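Local coordinates for hypothetical protein PH1789 (Pyrococcus horikoshii, PDB 1WR2) that is of unknown function but carries an ATP-grasp domain, an alpha+beta fold with two antiparallel sheets and packed helices, at residues E4-R7 / V8-V12; T18-V21 / E22-K26; L49-A52 / K53-G56. All coordinates share one frame; numbering follows the deposited sequence.

Contact 1 (E4-R7 / V8-V12); sequences EAVR and VIEEV
Four successive i to i+4 hydrogen bonds join E4-R7 to V8-V12 as consecutive turns of helix 3-14. They run from V8 N, I9 N, E10 N and E11 N to the carbonyls of E4, A5, V6 and R7; the shortest joins E10 N to V6 O at 2.8 Å.

On this frame R7 lies between two acids, one a turn's length before it and one after. With CG anti to the backbone N (chi1 -156°) and bends at chi2 and chi3, its chain runs alongside that of E11. NH2 of R7 reaches E11 OE2 at 3.3 Å, near the guanidinium edge, a salt bridge whose hydrogen bond is weak. E4 takes part differently: its OE2 sits 3.4 Å above the guanidinium plane, offset toward the rim, and OE1 lies 3.3 Å from R7 NH1, a pairing of charges, probably attractive, since OE1 is well out of that plane and no N-H points at it. V8 fits beneath this network, its CG2 over a guanidinium face and packed tightly at 3.1 Å from E4 OE2. Farther round, V6 CG1 and E10 CG meet side by side at 3.9 Å, while I9 CG1 rests on A5 O.

V8 and I9 are buried, V8 against M20 and Q27, I9 against L204 and L234. A charged E4-R7-E11 network outside and aliphatic groups inside mark a classic amphipathic helix.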
# COMPACT_ATOMS: atom_id res chain seq x y z
N GLU A 4 -15.21 -9.99 3.44
CA GLU A 4 -14.71 -8.76 4.06
C GLU A 4 -14.25 -7.75 3.02
O GLU A 4 -14.48 -6.55 3.17
CB GLU A 4 -13.56 -9.09 5.03
CG GLU A 4 -12.92 -7.87 5.70
CD GLU A 4 -13.93 -6.93 6.35
OE1 GLU A 4 -14.91 -7.43 6.96
OE2 GLU A 4 -13.75 -5.70 6.26
N ALA A 5 -13.60 -8.23 1.97
CA ALA A 5 -13.11 -7.35 0.91
C ALA A 5 -14.27 -6.73 0.16
O ALA A 5 -14.30 -5.52 -0.07
CB ALA A 5 -12.22 -8.14 -0.06
N VAL A 6 -15.24 -7.56 -0.22
CA VAL A 6 -16.41 -7.09 -0.95
C VAL A 6 -17.20 -6.10 -0.10
O VAL A 6 -17.86 -5.20 -0.62
CB VAL A 6 -17.35 -8.28 -1.34
CG1 VAL A 6 -18.61 -7.75 -2.02
CG2 VAL A 6 -16.62 -9.24 -2.26
N ARG A 7 -17.13 -6.28 1.21
CA ARG A 7 -17.84 -5.43 2.15
C ARG A 7 -17.23 -4.02 2.14
O ARG A 7 -17.94 -3.03 1.94
CB ARG A 7 -17.74 -6.01 3.56
CG ARG A 7 -18.86 -5.57 4.50
CD ARG A 7 -18.32 -5.40 5.91
NE ARG A 7 -17.59 -4.14 6.03
CZ ARG A 7 -16.75 -3.85 7.02
NH1 ARG A 7 -16.51 -4.74 7.97
NH2 ARG A 7 -16.14 -2.67 7.05
N VAL A 8 -15.93 -3.95 2.36
CA VAL A 8 -15.23 -2.67 2.37
C VAL A 8 -15.40 -1.99 1.01
O VAL A 8 -15.63 -0.78 0.94
CB VAL A 8 -13.73 -2.85 2.68
CG1 VAL A 8 -13.06 -1.50 2.85
CG2 VAL A 8 -13.57 -3.68 3.95
N ILE A 9 -15.29 -2.77 -0.06
CA ILE A 9 -15.44 -2.22 -1.41
C ILE A 9 -16.84 -1.65 -1.61
O ILE A 9 -17.00 -0.49 -2.02
CB ILE A 9 -15.16 -3.30 -2.48
CG1 ILE A 9 -13.67 -3.64 -2.50
CG2 ILE A 9 -15.61 -2.81 -3.84
CD1 ILE A 9 -13.30 -4.75 -3.45
N GLU A 10 -17.87 -2.46 -1.34
CA GLU A 10 -19.25 -2.01 -1.50
C GLU A 10 -19.49 -0.71 -0.73
O GLU A 10 -20.05 0.25 -1.27
CB GLU A 10 -20.22 -3.08 -1.00
CG GLU A 10 -20.44 -4.26 -1.94
CD GLU A 10 -20.94 -3.83 -3.32
OE1 GLU A 10 -21.71 -2.85 -3.40
OE2 GLU A 10 -20.57 -4.48 -4.32
N GLU A 11 -19.06 -0.70 0.52
CA GLU A 11 -19.22 0.46 1.39
C GLU A 11 -18.71 1.74 0.74
O GLU A 11 -19.37 2.78 0.78
CB GLU A 11 -18.48 0.21 2.71
CG GLU A 11 -18.69 1.27 3.78
CD GLU A 11 -18.15 0.85 5.14
OE1 GLU A 11 -18.24 1.66 6.09
OE2 GLU A 11 -17.63 -0.28 5.26
N VAL A 12 -17.53 1.65 0.13
CA VAL A 12 -16.93 2.80 -0.54
C VAL A 12 -17.76 3.22 -1.74
O VAL A 12 -18.04 4.41 -1.93
CB VAL A 12 -15.49 2.46 -1.02
CG1 VAL A 12 -14.92 3.62 -1.82
CG2 VAL A 12 -14.61 2.17 0.19

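Contact 2 (T18-V21 / E22-K26); sequences TAMV and EYEAK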
# COMPACT_ATOMS: atom_id res chain seq x y z
N THR A 18 -14.73 6.13 -6.04
CA THR A 18 -14.04 5.10 -6.79
C THR A 18 -12.65 4.86 -6.19
O THR A 18 -12.13 3.75 -6.22
CB THR A 18 -13.89 5.47 -8.28
OG1 THR A 18 -13.00 6.58 -8.41
CG2 THR A 18 -15.25 5.84 -8.86
N ALA A 19 -12.05 5.92 -5.64
CA ALA A 19 -10.73 5.80 -5.05
C ALA A 19 -10.78 5.46 -3.56
O ALA A 19 -11.42 6.15 -2.78
CB ALA A 19 -9.94 7.09 -5.26
N MET A 20 -10.10 4.39 -3.18
CA MET A 20 -10.06 3.98 -1.78
C MET A 20 -8.88 4.64 -1.08
O MET A 20 -7.79 4.76 -1.65
CB MET A 20 -9.91 2.46 -1.68
CG MET A 20 -10.98 1.68 -2.41
SD MET A 20 -10.85 -0.10 -2.10
CE MET A 20 -11.58 -0.22 -0.47
N VAL A 21 -9.08 5.06 0.17
CA VAL A 21 -7.99 5.67 0.93
C VAL A 21 -7.11 4.54 1.48
O VAL A 21 -7.53 3.39 1.50
CB VAL A 21 -8.52 6.55 2.10
CG1 VAL A 21 -9.30 7.74 1.52
CG2 VAL A 21 -9.40 5.74 3.01
N GLU A 22 -5.91 4.87 1.90
CA GLU A 22 -4.96 3.86 2.38
C GLU A 22 -5.51 2.81 3.34
O GLU A 22 -5.28 1.63 3.14
CB GLU A 22 -3.74 4.54 3.01
CG GLU A 22 -2.62 3.58 3.36
CD GLU A 22 -1.39 4.30 3.91
OE1 GLU A 22 -1.31 5.54 3.79
OE2 GLU A 22 -0.51 3.61 4.45
N TYR A 23 -6.25 3.23 4.37
CA TYR A 23 -6.74 2.24 5.32
C TYR A 23 -7.78 1.32 4.72
O TYR A 23 -7.86 0.16 5.10
CB TYR A 23 -7.26 2.92 6.61
CG TYR A 23 -8.64 3.51 6.54
CD1 TYR A 23 -9.78 2.70 6.61
CD2 TYR A 23 -8.82 4.88 6.40
CE1 TYR A 23 -11.07 3.26 6.54
CE2 TYR A 23 -10.09 5.45 6.33
CZ TYR A 23 -11.21 4.63 6.40
OH TYR A 23 -12.46 5.19 6.31
N GLU A 24 -8.58 1.83 3.77
CA GLU A 24 -9.61 1.00 3.14
C GLU A 24 -8.97 -0.02 2.20
O GLU A 24 -9.39 -1.17 2.13
CB GLU A 24 -10.59 1.86 2.33
CG GLU A 24 -11.32 2.90 3.15
CD GLU A 24 -12.08 3.88 2.29
OE1 GLU A 24 -11.56 4.27 1.22
OE2 GLU A 24 -13.20 4.27 2.68
N ALA A 25 -7.96 0.43 1.46
CA ALA A 25 -7.24 -0.45 0.54
C ALA A 25 -6.60 -1.58 1.35
O ALA A 25 -6.75 -2.76 1.01
CB ALA A 25 -6.15 0.34 -0.19
N LYS A 26 -5.91 -1.23 2.43
CA LYS A 26 -5.25 -2.22 3.26
C LYS A 26 -6.19 -3.25 3.88
O LYS A 26 -5.79 -4.39 4.13
CB LYS A 26 -4.41 -1.54 4.33
CG LYS A 26 -3.15 -0.91 3.74
CD LYS A 26 -2.40 -0.12 4.78
CE LYS A 26 -1.08 0.39 4.23
NZ LYS A 26 -0.39 1.22 5.27
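Among the polar interactions, the first to note is the hydrogen bond from V21 N to E24 OE1, 2.8 Å long and fairly straight at 164°. V21 is the N-cap of helix 22-30 and E24 its N3 residue, so the glutamate accepts the N-H of the N-cap residue, the bond that a capping box has on that side. The oxygen is met on its anti side, 24° out of the carboxylate plane. R17 forms a salt bridge with E24 OE2, so both carboxylate oxygens are engaged. V21 O begins the helical bonding, accepting A25 N at 3.0 Å and, weakly, E24 N.

A second ionic pair joins residues one turn apart at the start of helix 22-30. The extended K26 chain brings NZ to the anti lone pair of E22 OE2 at a short 2.5 Å; K62 also pairs with E22 OE2, K71 with E22 OE1, and E39 with K26 NZ.

Apolar contacts gather around V21 CG2, which sits between the backbone N and the carbonyl carbon. From there it touches Y23 CE2 at 3.4 Å and E24 CG at the same distance. E24 CG also lies over one face of the Y23 ring, offset toward the rim. M20, bent at chi3, swings CE back to E24 CB at 3.6 Å.

T18 and M20 bond through their backbones to L234 and I232, placing the short, weakly bonded strand 19-20 at the edge of the sheet, beside 225-234. From helix 3-14, V12 touches both M20 and E24, while M64 of strand 59-64 meets V21, E22 and Y23.

Contact 3 (L49-A52 / K53-G56); sequences LEYA and KEIG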
# COMPACT_ATOMS: atom_id res chain seq x y z
N LEU A 49 -3.19 9.70 20.24
CA LEU A 49 -2.25 9.60 21.34
C LEU A 49 -2.33 8.21 21.99
O LEU A 49 -1.30 7.63 22.35
CB LEU A 49 -2.54 10.69 22.38
CG LEU A 49 -2.27 12.12 21.89
CD1 LEU A 49 -2.68 13.11 22.96
CD2 LEU A 49 -0.79 12.28 21.54
N GLU A 50 -3.54 7.68 22.11
CA GLU A 50 -3.76 6.36 22.69
C GLU A 50 -3.14 5.28 21.81
O GLU A 50 -2.37 4.44 22.29
CB GLU A 50 -5.26 6.06 22.81
CG GLU A 50 -6.02 6.94 23.78
CD GLU A 50 -7.48 6.52 23.90
OE1 GLU A 50 -8.23 6.62 22.90
OE2 GLU A 50 -7.88 6.07 25.00
N TYR A 51 -3.49 5.29 20.52
CA TYR A 51 -2.97 4.31 19.56
C TYR A 51 -1.45 4.36 19.47
O TYR A 51 -0.80 3.33 19.30
CB TYR A 51 -3.56 4.55 18.17
CG TYR A 51 -5.05 4.31 18.04
CD1 TYR A 51 -5.64 3.18 18.61
CD2 TYR A 51 -5.86 5.18 17.31
CE1 TYR A 51 -7.01 2.92 18.44
CE2 TYR A 51 -7.22 4.93 17.14
CZ TYR A 51 -7.79 3.80 17.70
OH TYR A 51 -9.13 3.54 17.52
N ALA A 52 -0.89 5.56 19.58
CA ALA A 52 0.56 5.72 19.52
C ALA A 52 1.19 4.95 20.66
O ALA A 52 2.13 4.17 20.46
CB ALA A 52 0.94 7.19 19.61
N LYS A 53 0.67 5.16 21.87
CA LYS A 53 1.18 4.46 23.04
C LYS A 53 0.98 2.96 22.86
O LYS A 53 1.82 2.15 23.25
CB LYS A 53 0.45 4.91 24.31
CG LYS A 53 0.86 6.27 24.82
CD LYS A 53 0.31 6.51 26.22
CE LYS A 53 0.87 7.77 26.83
NZ LYS A 53 0.36 7.98 28.21
N GLU A 54 -0.14 2.61 22.23
CA GLU A 54 -0.48 1.22 21.99
C GLU A 54 0.55 0.51 21.11
O GLU A 54 1.13 -0.49 21.53
CB GLU A 54 -1.86 1.14 21.34
CG GLU A 54 -2.82 0.18 22.04
CD GLU A 54 -4.23 0.27 21.50
OE1 GLU A 54 -4.86 1.34 21.62
OE2 GLU A 54 -4.72 -0.74 20.95
N ILE A 55 0.79 1.03 19.91
CA ILE A 55 1.75 0.40 19.01
C ILE A 55 3.20 0.76 19.32
O ILE A 55 4.12 0.11 18.82
CB ILE A 55 1.44 0.72 17.53
CG1 ILE A 55 1.67 2.20 17.25
CG2 ILE A 55 -0.00 0.34 17.21
CD1 ILE A 55 1.47 2.56 15.79
N GLY A 56 3.39 1.80 20.13
CA GLY A 56 4.74 2.22 20.51
C GLY A 56 5.43 3.20 19.59
O GLY A 56 5.40 3.05 18.37
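E54 begins its contact with L49-A52 at CB, which lies 3.2 Å from Y51 O and 3.5 Å from E50 O, close against the preceding helical turn. The first torsion, -129°, departs from a staggered position; beyond CG the chain is extended and travels alongside the Y51 side chain, both pointing the same way. At the tip, OE1 arrives at the edge of the tyrosine ring, near its plane, 3.6 Å from Y51 CD1. Ring and carboxylate are turned 50° against each other, so they do not stack. OE2 has a long, weak ion pair with K40 of strand 40-42, a strand that also touches Y51 and I55.

The backbone beneath closes helix 45-55. K53 N, E54 N and I55 N bond to the carbonyls of L49, E50 and Y51, and the last turn ends with G56 N on A52 O at 2.7 Å. There G56 leaves helical geometry with a positive phi of 87°. I55 turns CG1 back along the preceding turn, 3.4 Å from Y51 O, whereas A52 turns inward to L87 of helix 84-101.

The chemistry is that of a helix surface close to its C-terminal end. Main-chain bonds supply the order, and the carboxylate is probably drawn to the slightly positive hydrogen-bearing edge of the tyrosine ring and, at longer range, to the charge of K40.

Contacts 1 and 2 belong to one packing unit: their centres are 10 Å apart, and helix 3-14 packs where strand 19-20 gives way to helix 22-30. Contact 3 stands apart, its centre about 22 Å from that of contact 2, on helix 45-55 beside the smaller sheet. Burial sets the chemistry. Contact 2, the most enclosed, pairs its charges in salt bridges that continue to further partners inside the protein. Contact 1 is divided, with an ionic network at the exposed side, its hydrogen bond weak, and aliphatic packing inside. At the surface, contact 3 relies on main-chain helical bonds, its carboxylate meeting merely a ring edge and a distant lysine.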